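Local coordinates for chromosome partition protein Smc (Pyrococcus yayanosii, PDB 5XEI) that is an ABC-type ATPase of the SMC family, probably required for chromosome condensation and partitioning, represented here by its head domain with coiled coil and joint, at residues A[370-375]-A[438-443]. Residues are numbered along the deposited sequence; the frame is centred on the assembly and turned at random.
Sequences EAIAKN and QRFKPA
The Phe440 ring is approached obliquely by Ala371 and Ile372. CB of Ala371 lies beside the CD1–CE1 bond, 3.6 Å from each of these Phe440 atoms. At the root of the same side chain, Ile372 CG1 lies 4.0 Å from Phe440 CB, the two side chains crossing at about a right angle. The first side-chain bond of Phe440 points toward 370-375, and CG anti to the backbone N (chi1 -170°) places the ring beside Ala371; the side chain also touches Thr368. The second flat group, the Asn375 amide, brings ND2 within 3.9 Å of Arg439 CB, a packing contact; ND2 also makes a weak hydrogen bond to Ala436 O, a turn earlier on helix 424-440. The bent Arg439 chain leads its end away from 370-375, and its NH2 hydrogen-bonds Ser470 OG of helix 457-470, with Gln438 NE2 in plane at the guanidinium edge. Apolar contacts therefore dominate this small interface of 189 Å². It packs the last turn of helix 424-440, past which Lys441 (phi/psi -134/91) is the first non-helical residue, against the long helix 321-383, whose earlier part is predicted to form coiled coil, near its end at the ABC-type ATPase head of SMC proteins.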
loop_
_atom_site.group_PDB
_atom_site.type_symbol
_atom_site.label_atom_id
_atom_site.label_comp_id
_atom_site.label_asym_id
_atom_site.label_seq_id
_atom_site.Cartn_x
_atom_site.Cartn_y
_atom_site.Cartn_z
ATOM N N GLU A 370 0.915 -24.121 -7.394
ATOM C CA GLU A 370 0.743 -25.550 -7.578
ATOM C C GLU A 370 0.233 -25.879 -8.971
ATOM O O GLU A 370 0.676 -26.868 -9.573
ATOM C CB GLU A 370 -0.178 -26.098 -6.488
ATOM C CG GLU A 370 0.562 -26.265 -5.149
ATOM C CD GLU A 370 -0.286 -25.968 -3.900
ATOM O OE1 GLU A 370 0.295 -25.451 -2.922
ATOM O OE2 GLU A 370 -1.508 -26.259 -3.871
ATOM N N ALA A 371 -0.681 -25.065 -9.508
ATOM C CA ALA A 371 -1.116 -25.274 -10.885
ATOM C C ALA A 371 0.088 -25.275 -11.821
ATOM O O ALA A 371 0.292 -26.209 -12.615
ATOM C CB ALA A 371 -2.123 -24.193 -11.299
ATOM N N ILE A 372 0.934 -24.255 -11.701
ATOM C CA ILE A 372 2.064 -24.163 -12.612
ATOM C C ILE A 372 2.995 -25.358 -12.434
ATOM O O ILE A 372 3.545 -25.888 -13.407
ATOM C CB ILE A 372 2.781 -22.819 -12.411
ATOM C CG1 ILE A 372 1.846 -21.676 -12.843
ATOM C CG2 ILE A 372 4.133 -22.805 -13.152
ATOM C CD1 ILE A 372 2.359 -20.291 -12.490
ATOM N N ALA A 373 3.156 -25.832 -11.203
ATOM C CA ALA A 373 4.067 -26.951 -10.992
ATOM C C ALA A 373 3.516 -28.240 -11.592
ATOM O O ALA A 373 4.275 -29.053 -12.130
ATOM C CB ALA A 373 4.351 -27.123 -9.506
ATOM N N LYS A 374 2.209 -28.465 -11.497
ATOM C CA LYS A 374 1.628 -29.599 -12.208
ATOM C C LYS A 374 1.919 -29.490 -13.701
ATOM O O LYS A 374 2.490 -30.411 -14.311
ATOM C CB LYS A 374 0.124 -29.666 -11.939
ATOM C CG LYS A 374 -0.680 -30.710 -12.724
ATOM C CD LYS A 374 -2.167 -30.546 -12.348
ATOM C CE LYS A 374 -3.143 -31.071 -13.402
ATOM N NZ LYS A 374 -4.533 -30.520 -13.159
ATOM N N ASN A 375 1.563 -28.341 -14.289
ATOM C CA ASN A 375 1.847 -28.087 -15.695
ATOM C C ASN A 375 3.303 -28.343 -16.017
ATOM O O ASN A 375 3.623 -29.046 -16.980
ATOM C CB ASN A 375 1.483 -26.654 -16.043
ATOM C CG ASN A 375 0.001 -26.386 -15.918
ATOM O OD1 ASN A 375 -0.816 -27.314 -15.764
ATOM N ND2 ASN A 375 -0.365 -25.107 -16.006
ATOM N N GLN A 438 2.490 -20.333 -19.377
ATOM C CA GLN A 438 1.660 -19.907 -20.492
ATOM C C GLN A 438 0.312 -20.616 -20.475
ATOM O O GLN A 438 -0.689 -20.041 -20.909
ATOM C CB GLN A 438 2.414 -20.129 -21.809
ATOM C CG GLN A 438 1.913 -21.274 -22.681
ATOM C CD GLN A 438 0.697 -20.922 -23.513
ATOM O OE1 GLN A 438 0.365 -19.753 -23.684
ATOM N NE2 GLN A 438 0.013 -21.942 -24.015
ATOM N N ARG A 439 0.255 -21.852 -19.968
ATOM C CA ARG A 439 -1.029 -22.550 -19.892
ATOM C C ARG A 439 -1.865 -22.047 -18.738
ATOM O O ARG A 439 -3.094 -21.995 -18.844
ATOM C CB ARG A 439 -0.831 -24.051 -19.776
ATOM C CG ARG A 439 0.099 -24.498 -20.835
ATOM C CD ARG A 439 -0.315 -25.812 -21.503
ATOM N NE ARG A 439 0.006 -25.705 -22.915
ATOM C CZ ARG A 439 0.145 -26.763 -23.703
ATOM N NH1 ARG A 439 0.017 -27.992 -23.184
ATOM N NH2 ARG A 439 0.431 -26.609 -25.000
ATOM N N PHE A 440 -1.229 -21.615 -17.659
ATOM C CA PHE A 440 -2.000 -20.976 -16.612
ATOM C C PHE A 440 -2.477 -19.611 -17.069
ATOM O O PHE A 440 -3.683 -19.349 -17.150
ATOM C CB PHE A 440 -1.166 -20.881 -15.344
ATOM C CG PHE A 440 -1.942 -20.460 -14.168
ATOM C CD1 PHE A 440 -2.707 -21.380 -13.470
ATOM C CD2 PHE A 440 -1.920 -19.146 -13.746
ATOM C CE1 PHE A 440 -3.442 -20.995 -12.363
ATOM C CE2 PHE A 440 -2.640 -18.752 -12.635
ATOM C CZ PHE A 440 -3.405 -19.676 -11.942
ATOM N N LYS A 441 -1.539 -18.732 -17.408
ATOM C CA LYS A 441 -1.870 -17.349 -17.743
ATOM C C LYS A 441 -1.114 -16.960 -19.009
ATOM O O LYS A 441 0.011 -16.450 -18.948
ATOM C CB LYS A 441 -1.546 -16.405 -16.585
ATOM C CG LYS A 441 -2.375 -15.124 -16.596
ATOM C CD LYS A 441 -2.652 -14.555 -15.175
ATOM C CE LYS A 441 -3.912 -15.169 -14.520
ATOM N NZ LYS A 441 -4.202 -14.695 -13.109
ATOM N N PRO A 442 -1.732 -17.163 -20.172
ATOM C CA PRO A 442 -1.066 -16.813 -21.440
ATOM C C PRO A 442 -0.673 -15.344 -21.484
ATOM O O PRO A 442 -1.493 -14.460 -21.242
ATOM C CB PRO A 442 -2.134 -17.124 -22.499
ATOM C CG PRO A 442 -3.277 -17.787 -21.785
ATOM C CD PRO A 442 -3.165 -17.451 -20.341
ATOM N N ALA A 443 0.594 -15.080 -21.803
ATOM C CA ALA A 443 0.988 -13.732 -22.181
ATOM C C ALA A 443 0.486 -13.424 -23.598
ATOM O O ALA A 443 0.218 -14.343 -24.382
ATOM C CB ALA A 443 2.504 -13.584 -22.110
#